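Local coordinates for glycoside hydrolase family 31 (Trueperella pyogenes, PDB 5I0F), which degrades the cyclic glucan cycloalternan, probably as a retaining glycosidase that works through a covalent glycosyl-enzyme intermediate, at residues E180-L185 / Y528-E533; A539-I544 / H667-M672; T583-M588 / P649-M654. All coordinates share one frame; numbering follows the deposited sequence.

Interaction 1: residues E180-L185 / Y528-E533; sequences ERYDQL and YWAGDE. With BGC (beta-D-glucopyranose), chain C; GLC (alpha-D-glucopyranose), chain B.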
loop_
_atom_site.group_PDB
_atom_site.type_symbol
_atom_site.label_atom_id
_atom_site.label_comp_id
_atom_site.label_asym_id
_atom_site.label_seq_id
_atom_site.Cartn_x
_atom_site.Cartn_y
_atom_site.Cartn_z
ATOM N N GLU A 180 -1.573 -0.918 -7.873
ATOM C CA GLU A 180 -0.972 0.423 -7.914
ATOM C C GLU A 180 0.552 0.287 -8.094
ATOM O O GLU A 180 1.240 -0.309 -7.251
ATOM C CB GLU A 180 -1.332 1.178 -6.639
ATOM C CG GLU A 180 -0.700 2.570 -6.474
ATOM C CD GLU A 180 -1.011 3.171 -5.125
ATOM O OE1 GLU A 180 -0.981 2.405 -4.114
ATOM O OE2 GLU A 180 -1.283 4.411 -5.053
ATOM N N ARG A 181 1.069 0.838 -9.192
ATOM C CA ARG A 181 2.496 0.771 -9.488
ATOM C C ARG A 181 3.043 2.166 -9.709
ATOM O O ARG A 181 2.354 3.036 -10.227
ATOM C CB ARG A 181 2.777 -0.133 -10.706
ATOM C CG ARG A 181 2.286 -1.564 -10.549
ATOM C CD ARG A 181 3.199 -2.333 -9.605
ATOM N NE ARG A 181 2.575 -3.531 -9.079
ATOM C CZ ARG A 181 3.209 -4.484 -8.387
ATOM N NH1 ARG A 181 4.516 -4.422 -8.136
ATOM N NH2 ARG A 181 2.509 -5.516 -7.954
ATOM N N TYR A 182 4.295 2.363 -9.308
ATOM C CA TYR A 182 4.908 3.684 -9.215
ATOM C C TYR A 182 6.026 3.941 -10.225
ATOM O O TYR A 182 6.534 5.056 -10.314
ATOM C CB TYR A 182 5.499 3.839 -7.809
ATOM C CG TYR A 182 4.470 3.827 -6.703
ATOM C CD1 TYR A 182 3.941 2.623 -6.222
ATOM C CD2 TYR A 182 4.063 5.002 -6.097
ATOM C CE1 TYR A 182 3.002 2.607 -5.197
ATOM C CE2 TYR A 182 3.141 4.984 -5.085
ATOM C CZ TYR A 182 2.623 3.775 -4.634
ATOM O OH TYR A 182 1.725 3.748 -3.604
ATOM N N ASP A 183 6.415 2.914 -10.963
ATOM C CA ASP A 183 7.591 2.974 -11.825
ATOM C C ASP A 183 7.214 3.296 -13.239
ATOM O O ASP A 183 7.754 4.239 -13.811
ATOM C CB ASP A 183 8.477 1.711 -11.722
ATOM C CG ASP A 183 7.718 0.383 -11.827
ATOM O OD1 ASP A 183 6.481 0.347 -12.025
ATOM O OD2 ASP A 183 8.410 -0.659 -11.717
ATOM N N GLN A 184 6.294 2.537 -13.821
ATOM C CA GLN A 184 5.838 2.832 -15.187
ATOM C C GLN A 184 4.483 2.208 -15.445
ATOM O O GLN A 184 4.076 1.237 -14.771
ATOM C CB GLN A 184 6.877 2.378 -16.238
ATOM C CG GLN A 184 7.334 0.945 -16.091
ATOM C CD GLN A 184 8.562 0.615 -16.957
ATOM O OE1 GLN A 184 9.659 1.089 -16.715
ATOM N NE2 GLN A 184 8.369 -0.213 -17.940
ATOM N N LEU A 185 3.778 2.782 -16.416
ATOM C CA LEU A 185 2.438 2.314 -16.785
ATOM C C LEU A 185 2.475 0.927 -17.431
ATOM O O LEU A 185 1.734 0.017 -17.022
ATOM C CB LEU A 185 1.775 3.304 -17.750
ATOM C CG LEU A 185 0.422 2.940 -18.375
ATOM C CD1 LEU A 185 -0.624 2.804 -17.298
ATOM C CD2 LEU A 185 -0.018 3.968 -19.413
ATOM N N TYR A 528 -8.503 5.546 -1.430
ATOM C CA TYR A 528 -7.087 5.198 -1.366
ATOM C C TYR A 528 -6.197 6.383 -1.653
ATOM O O TYR A 528 -6.538 7.238 -2.452
ATOM C CB TYR A 528 -6.755 4.004 -2.281
ATOM C CG TYR A 528 -7.466 2.782 -1.767
ATOM C CD1 TYR A 528 -8.796 2.537 -2.103
ATOM C CD2 TYR A 528 -6.859 1.947 -0.821
ATOM C CE1 TYR A 528 -9.500 1.477 -1.533
ATOM C CE2 TYR A 528 -7.542 0.864 -0.284
ATOM C CZ TYR A 528 -8.858 0.641 -0.638
ATOM O OH TYR A 528 -9.514 -0.404 -0.035
ATOM N N TRP A 529 -5.051 6.454 -0.977
ATOM C CA TRP A 529 -4.030 7.425 -1.340
ATOM C C TRP A 529 -2.720 6.689 -1.560
ATOM O O TRP A 529 -2.551 5.562 -1.090
ATOM C CB TRP A 529 -3.936 8.596 -0.344
ATOM C CG TRP A 529 -2.946 8.439 0.782
ATOM C CD1 TRP A 529 -1.713 9.001 0.848
ATOM C CD2 TRP A 529 -3.120 7.708 2.003
ATOM N NE1 TRP A 529 -1.075 8.616 2.005
ATOM C CE2 TRP A 529 -1.926 7.842 2.744
ATOM C CE3 TRP A 529 -4.173 6.960 2.553
ATOM C CZ2 TRP A 529 -1.744 7.249 4.003
ATOM C CZ3 TRP A 529 -3.986 6.359 3.789
ATOM C CH2 TRP A 529 -2.774 6.497 4.498
ATOM N N ALA A 530 -1.799 7.330 -2.282
ATOM C CA ALA A 530 -0.577 6.705 -2.774
ATOM C C ALA A 530 0.548 6.541 -1.731
ATOM O O ALA A 530 1.618 6.083 -2.063
ATOM C CB ALA A 530 -0.058 7.511 -3.953
ATOM N N GLY A 531 0.287 6.861 -0.473
ATOM C CA GLY A 531 1.261 6.636 0.608
ATOM C C GLY A 531 2.300 7.727 0.752
ATOM O O GLY A 531 2.043 8.906 0.438
ATOM N N ASP A 532 3.466 7.333 1.247
ATOM C CA ASP A 532 4.458 8.275 1.743
ATOM C C ASP A 532 5.518 8.604 0.718
ATOM O O ASP A 532 6.181 7.694 0.212
ATOM C CB ASP A 532 5.172 7.673 2.946
ATOM C CG ASP A 532 4.275 7.455 4.124
ATOM O OD1 ASP A 532 3.164 8.018 4.163
ATOM O OD2 ASP A 532 4.726 6.750 5.062
ATOM N N GLU A 533 5.731 9.897 0.453
ATOM C CA GLU A 533 6.816 10.308 -0.434
ATOM C C GLU A 533 7.502 11.606 -0.023
ATOM O O GLU A 533 6.968 12.410 0.742
ATOM C CB GLU A 533 6.334 10.449 -1.903
ATOM C CG GLU A 533 6.663 9.263 -2.842
ATOM C CD GLU A 533 8.150 9.101 -3.179
ATOM O OE1 GLU A 533 9.031 9.484 -2.358
ATOM O OE2 GLU A 533 8.468 8.564 -4.283
HETATM C C2 BGC C . 0.775 7.562 6.822
HETATM C C3 BGC C . 1.047 9.072 6.950
HETATM C C4 BGC C . 0.712 9.524 8.368
HETATM C C5 BGC C . 1.474 8.688 9.407
HETATM C C6 BGC C . 0.960 9.032 10.799
HETATM C C1 BGC C . 0.597 6.726 8.115
HETATM O O2 BGC C . 1.212 6.881 5.629
HETATM O O3 BGC C . 0.287 9.796 5.979
HETATM O O4 BGC C . 1.025 10.920 8.536
HETATM O O5 BGC C . 1.374 7.255 9.204
HETATM O O6 BGC C . 1.792 8.446 11.806
HETATM C C1 GLC B . 7.037 7.329 9.190
HETATM C C2 GLC B . 5.882 7.699 8.256
HETATM C C3 GLC B . 4.733 6.709 8.405
HETATM C C4 GLC B . 5.240 5.301 8.132
HETATM C C5 GLC B . 6.362 5.013 9.133
HETATM C C6 GLC B . 6.947 3.618 8.989
HETATM O O2 GLC B . 5.452 9.034 8.536
HETATM O O3 GLC B . 3.687 7.049 7.481
HETATM O O4 GLC B . 4.161 4.350 8.244
HETATM O O5 GLC B . 7.429 5.969 8.989
HETATM O O6 GLC B . 7.735 3.487 7.796
#
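Y182 has CG beside the backbone N, and this chi1 of -64° brings its phenol OH to the A530 carbonyl, while E180 reaches the same alanine on an extended chain whose CG stands opposite the backbone N (chi1 176°). The loop 180-185 follows strand 174-179 of a mixed sheet; A530 is the first residue past strand 527-529 of the family 31 (beta/alpha)8 barrel. The polar link between them is the phenol of Y182, which donates from OH to the carbonyl O of A530 over 2.8 Å. The donor stands above the carbonyl plane, 40° out of it, and the oxygen in turn lies at the edge of the tyrosine ring. Alongside, E180 lays OE2 against the alanine, 3.3 Å from A530 CA and 3.5 Å from A530 CB. That carboxylate oxygen also accepts a hydrogen bond from the indole NE1 of W558, on the next barrel strand. All four residues in touch are buried. The same short run carries the sugar-binding face: the W529 ring brings CZ2 to 3.4 Å from O2 of the bound beta-D-glucose, with that hydroxyl near the ring plane. D532 meets both sugars: OD2 lies 2.6 Å from O3 of the alpha-D-glucose, a bond that its geometry leaves unsettled, and OD1 accepts from O2 of the beta-D-glucose at 2.7 Å.

Interaction 2: residues A539-I544 / H667-M672; sequences AFRSSI and HPRQYM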
loop_
_atom_site.group_PDB
_atom_site.type_symbol
_atom_site.label_atom_id
_atom_site.label_comp_id
_atom_site.label_asym_id
_atom_site.label_seq_id
_atom_site.Cartn_x
_atom_site.Cartn_y
_atom_site.Cartn_z
ATOM N N ALA A 539 8.965 12.046 -7.419
ATOM C CA ALA A 539 7.826 11.513 -6.678
ATOM C C ALA A 539 6.465 11.940 -7.270
ATOM O O ALA A 539 5.512 11.153 -7.281
ATOM C CB ALA A 539 7.925 11.896 -5.210
ATOM N N PHE A 540 6.395 13.181 -7.748
ATOM C CA PHE A 540 5.238 13.697 -8.489
ATOM C C PHE A 540 4.948 12.815 -9.711
ATOM O O PHE A 540 3.823 12.316 -9.871
ATOM C CB PHE A 540 5.536 15.177 -8.857
ATOM C CG PHE A 540 4.477 15.904 -9.652
ATOM C CD1 PHE A 540 3.174 15.456 -9.793
ATOM C CD2 PHE A 540 4.824 17.110 -10.265
ATOM C CE1 PHE A 540 2.239 16.177 -10.512
ATOM C CE2 PHE A 540 3.878 17.853 -10.979
ATOM C CZ PHE A 540 2.595 17.372 -11.123
ATOM N N ARG A 541 5.963 12.588 -10.551
ATOM C CA ARG A 541 5.780 11.703 -11.712
ATOM C C ARG A 541 5.341 10.302 -11.312
ATOM O O ARG A 541 4.434 9.729 -11.946
ATOM C CB ARG A 541 7.049 11.627 -12.561
ATOM C CG ARG A 541 7.375 12.967 -13.214
ATOM C CD ARG A 541 8.598 12.945 -14.128
ATOM N NE ARG A 541 9.863 12.836 -13.412
ATOM C CZ ARG A 541 10.703 13.843 -13.098
ATOM N NH1 ARG A 541 11.818 13.558 -12.440
ATOM N NH2 ARG A 541 10.474 15.119 -13.414
ATOM N N SER A 542 5.979 9.748 -10.280
ATOM C CA SER A 542 5.617 8.401 -9.787
ATOM C C SER A 542 4.195 8.330 -9.293
ATOM O O SER A 542 3.491 7.322 -9.521
ATOM C CB SER A 542 6.559 7.925 -8.683
ATOM O OG SER A 542 7.856 7.744 -9.228
ATOM N N SER A 543 3.747 9.409 -8.656
ATOM C CA SER A 543 2.390 9.466 -8.122
ATOM C C SER A 543 1.342 9.476 -9.238
ATOM O O SER A 543 0.316 8.831 -9.097
ATOM C CB SER A 543 2.204 10.628 -7.130
ATOM O OG SER A 543 3.154 10.586 -6.029
ATOM N N ILE A 544 1.609 10.159 -10.352
ATOM C CA ILE A 544 0.684 10.112 -11.512
ATOM C C ILE A 544 0.531 8.658 -12.016
ATOM O O ILE A 544 -0.570 8.186 -12.265
ATOM C CB ILE A 544 1.153 11.033 -12.656
ATOM C CG1 ILE A 544 1.171 12.493 -12.196
ATOM C CG2 ILE A 544 0.262 10.870 -13.906
ATOM C CD1 ILE A 544 1.962 13.421 -13.105
ATOM N N HIS A 667 3.040 8.487 -24.404
ATOM C CA HIS A 667 2.628 9.543 -23.477
ATOM C C HIS A 667 1.928 8.961 -22.247
ATOM O O HIS A 667 0.766 9.233 -21.986
ATOM C CB HIS A 667 1.764 10.543 -24.233
ATOM C CG HIS A 667 2.407 11.027 -25.496
ATOM N ND1 HIS A 667 3.166 12.173 -25.560
ATOM C CD2 HIS A 667 2.453 10.478 -26.732
ATOM C CE1 HIS A 667 3.628 12.324 -26.785
ATOM N NE2 HIS A 667 3.212 11.307 -27.515
ATOM N N PRO A 668 2.662 8.163 -21.470
ATOM C CA PRO A 668 2.036 7.426 -20.376
ATOM C C PRO A 668 1.631 8.233 -19.126
ATOM O O PRO A 668 0.975 7.650 -18.247
ATOM C CB PRO A 668 3.083 6.383 -20.035
ATOM C CG PRO A 668 4.378 7.094 -20.292
ATOM C CD PRO A 668 4.115 7.929 -21.523
ATOM N N ARG A 669 2.030 9.509 -19.005
ATOM C CA ARG A 669 1.556 10.354 -17.889
ATOM C C ARG A 669 0.529 11.425 -18.308
ATOM O O ARG A 669 0.273 12.377 -17.551
ATOM C CB ARG A 669 2.739 10.945 -17.104
ATOM C CG ARG A 669 3.480 9.898 -16.277
ATOM C CD ARG A 669 4.517 10.518 -15.350
ATOM N NE ARG A 669 5.505 11.225 -16.160
ATOM C CZ ARG A 669 6.665 10.724 -16.614
ATOM N NH1 ARG A 669 7.439 11.480 -17.388
ATOM N NH2 ARG A 669 7.071 9.494 -16.293
ATOM N N GLN A 670 -0.066 11.289 -19.492
ATOM C CA GLN A 670 -1.368 11.933 -19.740
ATOM C C GLN A 670 -2.444 10.918 -19.466
ATOM O O GLN A 670 -2.215 9.714 -19.551
ATOM C CB GLN A 670 -1.573 12.560 -21.135
ATOM C CG GLN A 670 -0.627 12.183 -22.236
ATOM C CD GLN A 670 -0.916 12.868 -23.568
ATOM O OE1 GLN A 670 -0.128 13.677 -24.031
ATOM N NE2 GLN A 670 -2.007 12.484 -24.214
ATOM N N TYR A 671 -3.624 11.419 -19.124
ATOM C CA TYR A 671 -4.728 10.559 -18.789
ATOM C C TYR A 671 -6.044 11.299 -18.979
ATOM O O TYR A 671 -6.076 12.522 -19.008
ATOM C CB TYR A 671 -4.589 10.075 -17.334
ATOM C CG TYR A 671 -4.628 11.174 -16.299
ATOM C CD1 TYR A 671 -3.461 11.857 -15.920
ATOM C CD2 TYR A 671 -5.835 11.541 -15.696
ATOM C CE1 TYR A 671 -3.502 12.875 -14.976
ATOM C CE2 TYR A 671 -5.887 12.535 -14.740
ATOM C CZ TYR A 671 -4.723 13.200 -14.378
ATOM O OH TYR A 671 -4.769 14.228 -13.452
ATOM N N MET A 672 -7.114 10.524 -19.085
ATOM C CA MET A 672 -8.448 11.068 -19.133
ATOM C C MET A 672 -8.965 11.182 -17.693
ATOM O O MET A 672 -8.713 10.298 -16.846
ATOM C CB MET A 672 -9.370 10.172 -19.979
ATOM C CG MET A 672 -8.943 10.005 -21.440
ATOM S SD MET A 672 -8.952 11.557 -22.361
ATOM C CE MET A 672 -10.674 12.042 -22.276
HETATM O O HOH W 1 6.376 7.787 -14.072
#
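Helix 537-551 runs past a type I beta turn from H667 to Q670, with I544 and R669 bringing their CA atoms to 6.4 Å, and the turn's own Q670 N to H667 O bond is weak at 3.3 Å. The helix follows strand 527-529 in the (beta/alpha)8 barrel, and the turn leads into strand 671-673 of the C-terminal antiparallel sheet, so the contact joins two domains. R669 is the hub, met by R541 and by I544. R541 sets its CD over one face of the R669 guanidinium, offset toward the rim, with R669 NH1 3.8 Å from that CD. Their guanidinium planes are 58° apart, so this is an aliphatic chain lying on a flat cation and not two stacked cations; R541 NE and R669 NH1 remain 4.9 Å apart. The R541 head is drawn elsewhere, to the carboxylate of E538 and the carbonyl of T683, which should ease the meeting of like charges. Nearer the backbone of R669, I544 places CG2 4.0 Å from R669 CB, because its first torsion (chi1 -62°) puts that methyl opposite the backbone N. The same methyl approaches Y671 CD1 obliquely at 4.3 Å. At the outer end, R669 NH2 donates to a water 2.9 Å away, and this water gives a weak, long bond to R541 O.

Interaction 3: residues T583-M588 / P649-M654; sequences TFMPIM and PLMRAM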
loop_
_atom_site.group_PDB
_atom_site.type_symbol
_atom_site.label_atom_id
_atom_site.label_comp_id
_atom_site.label_asym_id
_atom_site.label_seq_id
_atom_site.Cartn_x
_atom_site.Cartn_y
_atom_site.Cartn_z
ATOM N N THR A 583 -5.855 18.995 -8.729
ATOM C CA THR A 583 -7.177 19.538 -9.047
ATOM C C THR A 583 -7.953 18.655 -10.038
ATOM O O THR A 583 -9.193 18.633 -10.022
ATOM C CB THR A 583 -7.026 20.995 -9.561
ATOM O OG1 THR A 583 -6.424 21.779 -8.534
ATOM C CG2 THR A 583 -8.343 21.645 -9.938
ATOM N N PHE A 584 -7.234 17.941 -10.904
ATOM C CA PHE A 584 -7.829 17.067 -11.910
ATOM C C PHE A 584 -7.561 15.576 -11.631
ATOM O O PHE A 584 -7.334 14.807 -12.570
ATOM C CB PHE A 584 -7.305 17.454 -13.305
ATOM C CG PHE A 584 -7.745 18.820 -13.734
ATOM C CD1 PHE A 584 -7.018 19.945 -13.384
ATOM C CD2 PHE A 584 -8.930 18.980 -14.426
ATOM C CE1 PHE A 584 -7.457 21.207 -13.751
ATOM C CE2 PHE A 584 -9.373 20.247 -14.806
ATOM C CZ PHE A 584 -8.632 21.357 -14.462
ATOM N N MET A 585 -7.618 15.192 -10.356
ATOM C CA MET A 585 -7.547 13.810 -9.910
ATOM C C MET A 585 -8.708 13.483 -8.991
ATOM O O MET A 585 -9.393 14.399 -8.525
ATOM C CB MET A 585 -6.201 13.547 -9.221
ATOM C CG MET A 585 -5.028 13.624 -10.191
ATOM S SD MET A 585 -3.388 13.558 -9.428
ATOM C CE MET A 585 -2.341 13.951 -10.818
ATOM N N PRO A 586 -8.957 12.175 -8.730
ATOM C CA PRO A 586 -10.204 11.826 -8.011
ATOM C C PRO A 586 -10.326 12.426 -6.598
ATOM O O PRO A 586 -11.332 13.067 -6.311
ATOM C CB PRO A 586 -10.185 10.290 -7.990
ATOM C CG PRO A 586 -9.318 9.916 -9.169
ATOM C CD PRO A 586 -8.258 10.970 -9.221
ATOM N N ILE A 587 -9.266 12.297 -5.786
ATOM C CA ILE A 587 -9.221 12.865 -4.440
ATOM C C ILE A 587 -8.072 13.855 -4.369
ATOM O O ILE A 587 -6.921 13.522 -4.705
ATOM C CB ILE A 587 -9.049 11.797 -3.352
ATOM C CG1 ILE A 587 -10.125 10.703 -3.479
ATOM C CG2 ILE A 587 -9.028 12.418 -1.968
ATOM C CD1 ILE A 587 -11.537 11.171 -3.274
ATOM N N MET A 588 -8.418 15.080 -3.981
ATOM C CA MET A 588 -7.489 16.207 -3.912
ATOM C C MET A 588 -7.197 16.512 -2.443
ATOM O O MET A 588 -8.110 16.890 -1.692
ATOM C CB MET A 588 -8.107 17.426 -4.606
ATOM C CG MET A 588 -7.200 18.641 -4.603
ATOM S SD MET A 588 -8.078 20.096 -5.212
ATOM C CE MET A 588 -6.687 21.220 -5.333
ATOM N N PRO A 649 -12.239 3.389 -15.148
ATOM C CA PRO A 649 -11.650 4.279 -14.154
ATOM C C PRO A 649 -12.114 5.728 -14.323
ATOM O O PRO A 649 -12.578 6.100 -15.391
ATOM C CB PRO A 649 -10.149 4.199 -14.443
ATOM C CG PRO A 649 -9.956 3.047 -15.359
ATOM C CD PRO A 649 -11.238 2.829 -16.069
ATOM N N LEU A 650 -11.969 6.529 -13.278
ATOM C CA LEU A 650 -12.172 7.978 -13.372
ATOM C C LEU A 650 -10.852 8.594 -13.816
ATOM O O LEU A 650 -10.811 9.311 -14.790
ATOM C CB LEU A 650 -12.637 8.567 -12.045
ATOM C CG LEU A 650 -12.898 10.068 -11.995
ATOM C CD1 LEU A 650 -14.074 10.439 -12.887
ATOM C CD2 LEU A 650 -13.178 10.490 -10.563
ATOM N N MET A 651 -9.772 8.277 -13.108
ATOM C CA MET A 651 -8.414 8.622 -13.540
ATOM C C MET A 651 -7.937 7.515 -14.455
ATOM O O MET A 651 -7.578 6.430 -14.002
ATOM C CB MET A 651 -7.491 8.790 -12.330
ATOM C CG MET A 651 -6.081 9.221 -12.667
ATOM S SD MET A 651 -5.213 9.714 -11.161
ATOM C CE MET A 651 -3.669 10.326 -11.843
ATOM N N ARG A 652 -7.969 7.795 -15.762
ATOM C CA ARG A 652 -8.186 6.744 -16.763
ATOM C C ARG A 652 -7.063 6.727 -17.782
ATOM O O ARG A 652 -6.887 7.683 -18.533
ATOM C CB ARG A 652 -9.546 6.963 -17.457
ATOM C CG ARG A 652 -9.924 5.951 -18.539
ATOM C CD ARG A 652 -11.229 6.348 -19.236
ATOM N NE ARG A 652 -12.297 6.545 -18.245
ATOM C CZ ARG A 652 -13.525 6.979 -18.521
ATOM N NH1 ARG A 652 -13.884 7.246 -19.769
ATOM N NH2 ARG A 652 -14.403 7.120 -17.537
ATOM N N ALA A 653 -6.313 5.634 -17.832
ATOM C CA ALA A 653 -5.313 5.473 -18.881
ATOM C C ALA A 653 -5.944 5.644 -20.268
ATOM O O ALA A 653 -7.123 5.348 -20.487
ATOM C CB ALA A 653 -4.647 4.136 -18.773
ATOM N N MET A 654 -5.141 6.109 -21.206
ATOM C CA MET A 654 -5.624 6.437 -22.554
ATOM C C MET A 654 -6.159 5.231 -23.318
ATOM O O MET A 654 -7.030 5.366 -24.180
ATOM C CB MET A 654 -4.501 7.057 -23.358
ATOM C CG MET A 654 -3.893 8.280 -22.713
ATOM S SD MET A 654 -4.863 9.737 -23.074
ATOM C CE MET A 654 -4.155 10.032 -24.689
#
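P586 and M651 form the closer half of the contact: the proline ring lies across the methionine chain at about a right angle, its CG 3.8 Å from M651 CB and its CD the same distance from M651 SD. M651 can cross the proline this way because its chain leaves opposite the backbone N (chi1 -177°) and stays extended to the tip. Further out the fit is slightly slacker. M651 SD and CE slip obliquely past M585, whose CG is 3.9 Å from M651 CE, and the two terminal CE methyls stand 4.0 Å apart; on the other flank L650 slides past P586 in the opposite direction, L650 CD2 to P586 CB 4.0 Å. Residues 583-588 lead from helix 572-583 into strand 587-590, the last strand of the (beta/alpha)8 barrel, while 651-652 is an outermost strand of the C-terminal antiparallel sheet. Every touching side chain here is apolar and buried, so even the looser flank is not a solvent side. The backbone is held separately: R629 of helix 617-646 donates to the carbonyls of T583, M585 and P586. On the C-terminal strand R652 grips P649 O side-on with two nitrogens, NE at 2.9 Å and NH2 at 3.0 Å, that oxygen lying in the guanidinium plane, while its remaining NH1 makes salt bridges with D675 and D657.

The three contacts run from the sugar pocket to the C-terminal domain. Interaction 1 holds the pocket residues W529 and D532; helix 537-551 is the next element after strand 527-529, and the centres of interactions 1 and 2 are about 10 Å apart. The two regions touch where Y182 O receives a weak bond from S542 OG at 3.2 Å. Interactions 2 and 3, also about 10 Å between centres, are stitched more firmly: Y671 OH probably bonds F584 O of the barrel loop at 2.8 Å, and M672 O pairs with R652 N because strands 671-673 and 651-652 are sheet neighbours. Interactions 1 and 3 lie about 13 Å apart between centres without touching, yet both reach the barrel sheet.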